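Local coordinates for protein alpha-rhamnosidase (Dictyoglomus thermophilum, PDB 6I60) that probably hydrolyses terminal non-reducing alpha-L-rhamnose residues from alpha-L-rhamnosides, acting as an alpha-L-rhamnosidase glycoside hydrolase, at residues Y372-R381 with E451-H459; E395-S406 with L810-N819. All blocks are in the same frame, centred on the assembly; numbering follows the deposited sequence.

Contact 1 (Y372-R381 with E451-H459); sequences YTGWIKIKVR and EDIEGKVVH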
loop_
_atom_site.group_PDB
_atom_site.type_symbol
_atom_site.label_atom_id
_atom_site.label_comp_id
_atom_site.label_asym_id
_atom_site.label_seq_id
_atom_site.Cartn_x
_atom_site.Cartn_y
_atom_site.Cartn_z
ATOM N N TYR A 372 6.509 15.483 1.408
ATOM C CA TYR A 372 6.844 14.064 1.447
ATOM C C TYR A 372 6.879 13.559 2.882
ATOM O O TYR A 372 6.445 14.260 3.802
ATOM C CB TYR A 372 8.185 13.804 0.751
ATOM C CG TYR A 372 9.388 14.392 1.456
ATOM C CD1 TYR A 372 9.580 15.768 1.519
ATOM C CD2 TYR A 372 10.340 13.571 2.047
ATOM C CE1 TYR A 372 10.680 16.310 2.159
ATOM C CE2 TYR A 372 11.446 14.103 2.688
ATOM C CZ TYR A 372 11.610 15.473 2.741
ATOM O OH TYR A 372 12.708 16.008 3.376
ATOM N N THR A 373 7.388 12.345 3.087
ATOM C CA THR A 373 7.406 11.723 4.402
ATOM C C THR A 373 8.790 11.175 4.707
ATOM O O THR A 373 9.534 10.772 3.808
ATOM C CB THR A 373 6.382 10.591 4.508
ATOM O OG1 THR A 373 6.497 9.729 3.369
ATOM C CG2 THR A 373 4.988 11.159 4.561
ATOM N N GLY A 374 9.118 11.151 5.996
ATOM C CA GLY A 374 10.407 10.671 6.443
ATOM C C GLY A 374 11.080 11.619 7.412
ATOM O O GLY A 374 10.432 12.172 8.306
ATOM N N TRP A 375 12.384 11.810 7.244
ATOM C CA TRP A 375 13.153 12.688 8.110
ATOM C C TRP A 375 14.232 13.358 7.269
ATOM O O TRP A 375 14.260 13.228 6.042
ATOM C CB TRP A 375 13.739 11.904 9.291
ATOM C CG TRP A 375 14.529 10.696 8.883
ATOM C CD1 TRP A 375 15.787 10.679 8.354
ATOM C CD2 TRP A 375 14.115 9.328 8.975
ATOM N NE1 TRP A 375 16.181 9.386 8.109
ATOM C CE2 TRP A 375 15.173 8.537 8.483
ATOM C CE3 TRP A 375 12.954 8.694 9.427
ATOM C CZ2 TRP A 375 15.104 7.147 8.429
ATOM C CZ3 TRP A 375 12.887 7.314 9.372
ATOM C CH2 TRP A 375 13.955 6.555 8.878
ATOM N N ILE A 376 15.130 14.080 7.935
ATOM C CA ILE A 376 16.238 14.744 7.267
ATOM C C ILE A 376 17.539 14.314 7.928
ATOM O O ILE A 376 17.559 13.803 9.049
ATOM C CB ILE A 376 16.103 16.283 7.288
ATOM C CG1 ILE A 376 16.273 16.818 8.708
ATOM C CG2 ILE A 376 14.765 16.720 6.709
ATOM C CD1 ILE A 376 17.020 18.124 8.763
ATOM N N LYS A 377 18.635 14.514 7.203
ATOM C CA LYS A 377 19.978 14.299 7.720
ATOM C C LYS A 377 20.711 15.630 7.722
ATOM O O LYS A 377 20.743 16.325 6.701
ATOM C CB LYS A 377 20.741 13.272 6.881
ATOM C CG LYS A 377 22.217 13.176 7.227
ATOM C CD LYS A 377 22.876 12.003 6.526
ATOM C CE LYS A 377 24.146 12.435 5.817
ATOM N NZ LYS A 377 23.890 12.805 4.401
ATOM N N ILE A 378 21.285 15.988 8.866
ATOM C CA ILE A 378 21.977 17.260 9.024
ATOM C C ILE A 378 23.473 17.000 9.137
ATOM O O ILE A 378 23.912 15.975 9.670
ATOM C CB ILE A 378 21.449 18.049 10.245
ATOM C CG1 ILE A 378 21.897 19.511 10.179
ATOM C CG2 ILE A 378 21.889 17.401 11.555
ATOM C CD1 ILE A 378 21.374 20.358 11.320
ATOM N N LYS A 379 24.256 17.928 8.595
ATOM C CA LYS A 379 25.708 17.922 8.723
ATOM C C LYS A 379 26.110 19.136 9.548
ATOM O O LYS A 379 25.739 20.266 9.213
ATOM C CB LYS A 379 26.386 17.946 7.352
ATOM C CG LYS A 379 25.971 16.816 6.422
ATOM C CD LYS A 379 26.679 16.924 5.076
ATOM C CE LYS A 379 26.274 15.797 4.139
ATOM N NZ LYS A 379 25.842 16.306 2.807
ATOM N N VAL A 380 26.848 18.905 10.630
ATOM C CA VAL A 380 27.236 19.973 11.541
ATOM C C VAL A 380 28.752 19.989 11.682
ATOM O O VAL A 380 29.423 18.962 11.537
ATOM C CB VAL A 380 26.554 19.828 12.921
ATOM C CG1 VAL A 380 25.089 19.457 12.753
ATOM C CG2 VAL A 380 27.268 18.793 13.771
ATOM N N ARG A 381 29.289 21.180 11.945
ATOM C CA ARG A 381 30.718 21.375 12.201
ATOM C C ARG A 381 30.820 22.365 13.356
ATOM O O ARG A 381 30.616 23.567 13.165
ATOM C CB ARG A 381 31.450 21.883 10.965
ATOM C CG ARG A 381 31.380 20.961 9.760
ATOM C CD ARG A 381 31.639 21.726 8.472
ATOM N NE ARG A 381 30.585 21.508 7.487
ATOM C CZ ARG A 381 30.666 20.635 6.488
ATOM N NH1 ARG A 381 31.756 19.895 6.339
ATOM N NH2 ARG A 381 29.657 20.502 5.638
ATOM N N GLU A 451 23.577 21.972 1.155
ATOM C CA GLU A 451 24.241 20.677 1.223
ATOM C C GLU A 451 24.196 20.072 2.620
ATOM O O GLU A 451 24.189 18.842 2.757
ATOM C CB GLU A 451 25.698 20.803 0.767
ATOM C CG GLU A 451 26.454 19.481 0.683
ATOM C CD GLU A 451 27.376 19.242 1.875
ATOM O OE1 GLU A 451 27.301 20.009 2.860
ATOM O OE2 GLU A 451 28.177 18.283 1.824
ATOM N N ASP A 452 24.153 20.908 3.660
ATOM C CA ASP A 452 24.121 20.431 5.038
ATOM C C ASP A 452 22.784 19.818 5.428
ATOM O O ASP A 452 22.667 19.304 6.545
ATOM C CB ASP A 452 24.460 21.577 5.993
ATOM C CG ASP A 452 25.797 22.217 5.681
ATOM O OD1 ASP A 452 26.689 21.513 5.161
ATOM O OD2 ASP A 452 25.957 23.426 5.955
ATOM N N ILE A 453 21.783 19.861 4.553
ATOM C CA ILE A 453 20.473 19.274 4.805
ATOM C C ILE A 453 20.195 18.257 3.708
ATOM O O ILE A 453 20.356 18.560 2.520
ATOM C CB ILE A 453 19.370 20.348 4.856
ATOM C CG1 ILE A 453 19.441 21.124 6.169
ATOM C CG2 ILE A 453 17.997 19.722 4.692
ATOM C CD1 ILE A 453 19.656 20.246 7.375
ATOM N N GLU A 454 19.791 17.051 4.105
ATOM C CA GLU A 454 19.492 15.973 3.167
ATOM C C GLU A 454 18.177 15.328 3.579
ATOM O O GLU A 454 18.100 14.692 4.636
ATOM C CB GLU A 454 20.620 14.940 3.134
ATOM C CG GLU A 454 21.566 15.092 1.957
ATOM C CD GLU A 454 22.759 14.162 2.050
ATOM O OE1 GLU A 454 22.553 12.948 2.267
ATOM O OE2 GLU A 454 23.905 14.644 1.912
ATOM N N GLY A 455 17.150 15.487 2.749
ATOM C CA GLY A 455 15.862 14.882 3.043
ATOM C C GLY A 455 15.856 13.400 2.705
ATOM O O GLY A 455 16.361 12.974 1.666
ATOM N N LYS A 456 15.274 12.612 3.603
ATOM C CA LYS A 456 15.167 11.165 3.437
ATOM C C LYS A 456 13.695 10.806 3.267
ATOM O O LYS A 456 12.896 10.986 4.191
ATOM C CB LYS A 456 15.784 10.434 4.628
ATOM C CG LYS A 456 17.285 10.660 4.788
ATOM C CD LYS A 456 18.057 10.180 3.564
ATOM C CE LYS A 456 19.560 10.273 3.782
ATOM N NZ LYS A 456 20.113 9.010 4.345
ATOM N N VAL A 457 13.341 10.310 2.084
ATOM C CA VAL A 457 11.982 9.851 1.814
ATOM C C VAL A 457 11.827 8.450 2.392
ATOM O O VAL A 457 12.565 7.530 2.023
ATOM C CB VAL A 457 11.678 9.870 0.309
ATOM C CG1 VAL A 457 10.239 9.468 0.053
ATOM C CG2 VAL A 457 11.954 11.248 -0.266
ATOM N N VAL A 458 10.871 8.285 3.302
ATOM C CA VAL A 458 10.722 7.054 4.068
ATOM C C VAL A 458 9.272 6.600 3.983
ATOM O O VAL A 458 8.365 7.338 4.385
ATOM C CB VAL A 458 11.144 7.240 5.534
ATOM C CG1 VAL A 458 10.721 6.041 6.366
ATOM C CG2 VAL A 458 12.646 7.467 5.633
ATOM N N HIS A 459 9.059 5.393 3.467
ATOM C CA HIS A 459 7.738 4.773 3.390
ATOM C C HIS A 459 7.926 3.321 2.958
ATOM O O HIS A 459 9.049 2.859 2.739
ATOM C CB HIS A 459 6.811 5.522 2.433
ATOM C CG HIS A 459 7.368 5.683 1.053
ATOM N ND1 HIS A 459 7.987 6.840 0.631
ATOM C CD2 HIS A 459 7.397 4.834 -0.002
ATOM C CE1 HIS A 459 8.374 6.697 -0.625
ATOM N NE2 HIS A 459 8.028 5.489 -1.032
#

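Contact 2 (E395-S406 with L810-N819); sequences ELTYEDGTLNYS and LTSTGMNSHN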
loop_
_atom_site.group_PDB
_atom_site.type_symbol
_atom_site.label_atom_id
_atom_site.label_comp_id
_atom_site.label_asym_id
_atom_site.label_seq_id
_atom_site.Cartn_x
_atom_site.Cartn_y
_atom_site.Cartn_z
ATOM N N GLU A 395 4.065 21.335 7.108
ATOM C CA GLU A 395 3.483 21.188 5.780
ATOM C C GLU A 395 3.312 22.523 5.065
ATOM O O GLU A 395 3.474 22.594 3.841
ATOM C CB GLU A 395 2.124 20.488 5.876
ATOM C CG GLU A 395 2.191 18.972 5.923
ATOM C CD GLU A 395 0.833 18.325 5.703
ATOM O OE1 GLU A 395 -0.180 18.893 6.165
ATOM O OE2 GLU A 395 0.775 17.251 5.065
ATOM N N LEU A 396 2.986 23.582 5.800
ATOM C CA LEU A 396 2.648 24.877 5.226
ATOM C C LEU A 396 3.556 25.964 5.793
ATOM O O LEU A 396 4.379 25.726 6.680
ATOM C CB LEU A 396 1.176 25.210 5.484
ATOM C CG LEU A 396 0.203 24.096 5.101
ATOM C CD1 LEU A 396 -1.201 24.395 5.602
ATOM C CD2 LEU A 396 0.213 23.882 3.592
ATOM N N THR A 397 3.392 27.174 5.267
ATOM C CA THR A 397 4.180 28.324 5.679
ATOM C C THR A 397 3.261 29.511 5.935
ATOM O O THR A 397 2.094 29.522 5.535
ATOM C CB THR A 397 5.230 28.698 4.622
ATOM O OG1 THR A 397 6.046 29.766 5.115
ATOM C CG2 THR A 397 4.551 29.144 3.332
ATOM N N TYR A 398 3.805 30.514 6.615
ATOM C CA TYR A 398 3.116 31.774 6.848
ATOM C C TYR A 398 3.636 32.839 5.888
ATOM O O TYR A 398 4.667 32.673 5.231
ATOM C CB TYR A 398 3.294 32.228 8.301
ATOM C CG TYR A 398 2.410 31.493 9.284
ATOM C CD1 TYR A 398 1.079 31.225 8.984
ATOM C CD2 TYR A 398 2.904 31.063 10.510
ATOM C CE1 TYR A 398 0.267 30.552 9.879
ATOM C CE2 TYR A 398 2.100 30.389 11.411
ATOM C CZ TYR A 398 0.782 30.137 11.091
ATOM O OH TYR A 398 -0.023 29.466 11.982
ATOM N N GLU A 399 2.902 33.950 5.814
ATOM C CA GLU A 399 3.277 35.019 4.894
ATOM C C GLU A 399 4.620 35.633 5.275
ATOM O O GLU A 399 5.412 36.003 4.400
ATOM C CB GLU A 399 2.185 36.088 4.862
ATOM C CG GLU A 399 2.434 37.203 3.859
ATOM C CD GLU A 399 1.184 38.005 3.554
ATOM O OE1 GLU A 399 1.129 38.630 2.474
ATOM O OE2 GLU A 399 0.260 38.013 4.395
ATOM N N ASP A 400 4.900 35.739 6.576
ATOM C CA ASP A 400 6.157 36.308 7.047
ATOM C C ASP A 400 7.345 35.374 6.854
ATOM O O ASP A 400 8.469 35.756 7.201
ATOM C CB ASP A 400 6.042 36.690 8.526
ATOM C CG ASP A 400 5.314 35.642 9.346
ATOM O OD1 ASP A 400 5.619 34.441 9.191
ATOM O OD2 ASP A 400 4.435 36.021 10.149
ATOM N N GLY A 401 7.132 34.171 6.324
ATOM C CA GLY A 401 8.213 33.252 6.036
ATOM C C GLY A 401 8.450 32.176 7.072
ATOM O O GLY A 401 9.340 31.341 6.873
ATOM N N THR A 402 7.694 32.161 8.161
ATOM C CA THR A 402 7.876 31.166 9.207
ATOM C C THR A 402 6.929 29.988 9.004
ATOM O O THR A 402 5.930 30.076 8.287
ATOM C CB THR A 402 7.662 31.783 10.591
ATOM O OG1 THR A 402 6.267 31.776 10.908
ATOM C CG2 THR A 402 8.170 33.207 10.619
ATOM N N LEU A 403 7.257 28.881 9.664
ATOM C CA LEU A 403 6.565 27.621 9.437
ATOM C C LEU A 403 5.200 27.604 10.108
ATOM O O LEU A 403 5.016 28.150 11.199
ATOM C CB LEU A 403 7.403 26.453 9.953
ATOM C CG LEU A 403 8.218 25.703 8.903
ATOM C CD1 LEU A 403 9.215 26.646 8.296
ATOM C CD2 LEU A 403 8.930 24.511 9.514
ATOM N N ASN A 404 4.244 26.962 9.445
ATOM C CA ASN A 404 2.904 26.757 9.980
ATOM C C ASN A 404 2.789 25.299 10.407
ATOM O O ASN A 404 2.676 24.405 9.562
ATOM C CB ASN A 404 1.846 27.116 8.940
ATOM C CG ASN A 404 0.446 27.129 9.512
ATOM O OD1 ASN A 404 -0.533 27.191 8.770
ATOM N ND2 ASN A 404 0.341 27.072 10.835
ATOM N N TYR A 405 2.829 25.060 11.716
ATOM C CA TYR A 405 2.728 23.716 12.265
ATOM C C TYR A 405 1.293 23.323 12.597
ATOM O O TYR A 405 1.084 22.366 13.351
ATOM C CB TYR A 405 3.606 23.592 13.511
ATOM C CG TYR A 405 5.029 24.064 13.313
ATOM C CD1 TYR A 405 5.974 23.246 12.706
ATOM C CD2 TYR A 405 5.428 25.323 13.740
ATOM C CE1 TYR A 405 7.277 23.672 12.525
ATOM C CE2 TYR A 405 6.730 25.759 13.563
ATOM C CZ TYR A 405 7.650 24.928 12.957
ATOM O OH TYR A 405 8.944 25.355 12.777
ATOM N N SER A 406 0.305 24.035 12.050
ATOM C CA SER A 406 -1.084 23.788 12.426
ATOM C C SER A 406 -1.550 22.409 11.976
ATOM O O SER A 406 -2.233 21.704 12.729
ATOM C CB SER A 406 -1.988 24.874 11.841
ATOM O OG SER A 406 -1.559 26.167 12.230
ATOM N N LEU A 810 -7.576 25.179 3.975
ATOM C CA LEU A 810 -7.626 25.362 5.418
ATOM C C LEU A 810 -6.247 25.105 6.004
ATOM O O LEU A 810 -5.664 24.039 5.783
ATOM C CB LEU A 810 -8.660 24.430 6.052
ATOM C CG LEU A 810 -10.115 24.726 5.690
ATOM C CD1 LEU A 810 -10.895 23.444 5.472
ATOM C CD2 LEU A 810 -10.760 25.564 6.775
ATOM N N THR A 811 -5.731 26.078 6.750
ATOM C CA THR A 811 -4.372 26.033 7.276
ATOM C C THR A 811 -4.359 26.306 8.772
ATOM O O THR A 811 -3.517 27.051 9.283
ATOM C CB THR A 811 -3.471 27.022 6.540
ATOM O OG1 THR A 811 -2.243 27.179 7.260
ATOM C CG2 THR A 811 -4.156 28.371 6.414
ATOM N N SER A 812 -5.292 25.704 9.503
ATOM C CA SER A 812 -5.343 25.819 10.952
ATOM C C SER A 812 -5.426 24.423 11.557
ATOM O O SER A 812 -5.370 23.412 10.851
ATOM C CB SER A 812 -6.528 26.684 11.399
ATOM O OG SER A 812 -6.218 27.376 12.593
ATOM N N THR A 813 -5.551 24.369 12.881
ATOM C CA THR A 813 -5.733 23.089 13.545
ATOM C C THR A 813 -7.121 22.530 13.234
ATOM O O THR A 813 -8.004 23.219 12.716
ATOM C CB THR A 813 -5.529 23.223 15.055
ATOM O OG1 THR A 813 -6.038 22.054 15.710
ATOM C CG2 THR A 813 -6.236 24.457 15.592
ATOM N N GLY A 814 -7.309 21.258 13.556
ATOM C CA GLY A 814 -8.493 20.553 13.117
ATOM C C GLY A 814 -8.268 19.870 11.783
ATOM O O GLY A 814 -7.195 19.938 11.176
ATOM N N MET A 815 -9.317 19.196 11.315
ATOM C CA MET A 815 -9.228 18.392 10.102
ATOM C C MET A 815 -8.862 19.236 8.887
ATOM O O MET A 815 -9.705 19.481 8.019
ATOM C CB MET A 815 -10.545 17.659 9.857
ATOM C CG MET A 815 -10.566 16.245 10.398
ATOM S SD MET A 815 -12.140 15.424 10.108
ATOM C CE MET A 815 -12.681 16.223 8.602
ATOM N N ASN A 816 -7.602 19.673 8.813
ATOM C CA ASN A 816 -7.119 20.542 7.745
ATOM C C ASN A 816 -5.834 20.001 7.129
ATOM O O ASN A 816 -5.015 20.774 6.623
ATOM C CB ASN A 816 -6.883 21.966 8.256
ATOM C CG ASN A 816 -8.129 22.602 8.842
ATOM O OD1 ASN A 816 -9.253 22.244 8.489
ATOM N ND2 ASN A 816 -7.932 23.568 9.733
ATOM N N SER A 817 -5.634 18.686 7.168
ATOM C CA SER A 817 -4.369 18.117 6.720
ATOM C C SER A 817 -4.205 18.259 5.211
ATOM O O SER A 817 -5.179 18.266 4.452
ATOM C CB SER A 817 -4.269 16.647 7.114
ATOM O OG SER A 817 -3.303 15.977 6.320
ATOM N N HIS A 818 -2.946 18.362 4.780
ATOM C CA HIS A 818 -2.607 18.620 3.386
ATOM C C HIS A 818 -1.914 17.437 2.719
ATOM O O HIS A 818 -1.200 17.623 1.727
ATOM C CB HIS A 818 -1.730 19.868 3.283
ATOM C CG HIS A 818 -2.499 21.152 3.307
ATOM N ND1 HIS A 818 -2.328 22.139 2.360
ATOM C CD2 HIS A 818 -3.444 21.609 4.162
ATOM C CE1 HIS A 818 -3.136 23.150 2.631
ATOM N NE2 HIS A 818 -3.823 22.853 3.720
ATOM N N ASN A 819 -2.103 16.228 3.235
ATOM C CA ASN A 819 -1.516 15.038 2.631
ATOM C C ASN A 819 -2.427 13.840 2.892
ATOM O O ASN A 819 -2.052 12.853 3.520
ATOM C CB ASN A 819 -0.102 14.801 3.157
ATOM C CG ASN A 819 0.714 13.898 2.248
ATOM O OD1 ASN A 819 0.185 13.295 1.313
ATOM N ND2 ASN A 819 2.010 13.800 2.519
#

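Contact 1 (Y372-R381 with E451-H459)
The ammonium of K379 is gripped by three oxygens: NZ donates to E454 OE2 at 2.7 Å, to the main-chain E451 O at 3.0 Å and, weakly, to E451 OE2. Beside it, the K377 side chain lies alongside E454 and points the same way, so that its NZ forms a salt bridge with E454 OE1 (2.5 Å). One carboxylate is thus shared between two lysines, each taking mainly one oxygen, which would tend to keep it ionised. R381 extends the network: NH2 meets D452 OD1 at 3.2 Å, with OD1 in the guanidinium plane but NH2, on the syn side, well out of the carboxylate plane. These charges gather toward one end of an antiparallel pair, strands 375-380 and 453-458, whose axes run 4.4 Å apart at 153°. The pair forms the middle of a four-stranded sheet in the concanavalin-like domain, between strands 345-351 and 425-427. I376 and I378 face strand 388-394 across the interior, and I453 CD1 wedges against both, reaching I376 CD1 at 3.7 Å. On the face shared with K377, the W375 indole turns back with CG between the backbone N and the carbonyl carbon (chi1 53°). V458 CG2 then sits over its six-membered ring, 3.6 Å from the centroid and 11° off the normal, while K456 CB passes obliquely near NE1 and K456 NZ pairs with E428. Y372 lays its OH 3.4 Å from G455 CA and its CD2 against V457 CG2. Before the corner at G374, T373 O accepts from V458 N and T373 OG1 donates to V458 O.

Contact 2 (E395-S406 with L810-N819)
T811 packs its CB 3.6 Å from L396 CD1, at a junction between two domains. The loop 810-819 belongs to the six-hairpin glycosidase domain, the (alpha/alpha)6 barrel of this family, whereas 395-406 is a beta hairpin of the concanavalin-like domain, with strands 396-397 and 403-404 joined through a type I turn from Y398 to G401. At S812 the loop backbone runs past the side chain of S406, whose CB comes to 3.5 Å from S812 C and also nears T813 N. The chain then swings away from the hairpin and returns at S817, which is tied into its own domain by bonds to E805 and Q499. H818 follows and meets both E395 and L396. Its backbone N donates to E395 OE1 at 3.1 Å, meeting the oxygen on the syn side and 22° out of the carboxylate plane; T407 OG1 donates to the same oxygen. Its imidazole receives L396 over one face: CD2 stands 3.7 Å from the ring centroid, 29° off the normal, in a CH-pi contact that is offset toward ND1. The ring is held at its edge by its own loop, since NE2 donates to L810 O at 3.0 Å with that oxygen close to the ring plane, and W804 meets the imidazole as well. For L396, CG lies anti to the carbonyl carbon (chi1 -50°), turning the branched end to the histidine, with CD1 nearest NE2 of the ring. At N819 the segment reaches the other oxygen of the carboxylate: E395 OE2, which accepts from N371 ND2, lies 3.2 Å from N819 CB.

Followed from the N terminus, the chain lays down 372-381, then the hairpin 395-406, and returns at 451-459 to close contact 1 across 69 intervening residues. Only much later, after most of the helical barrel domain, does 810-819 come back to the hairpin and close contact 2. The segments alternate, so the two loops cross instead of nesting. Contact 1 joins strands within the concanavalin-like domain, whereas contact 2 ties that domain to the glycosidase domain. Their centres lie about 21 Å apart and their nearest atoms about 4 Å apart, so the two are neighbours without sharing a contact; the hairpin 395-406 itself lies inside the loop that contact 1 closes.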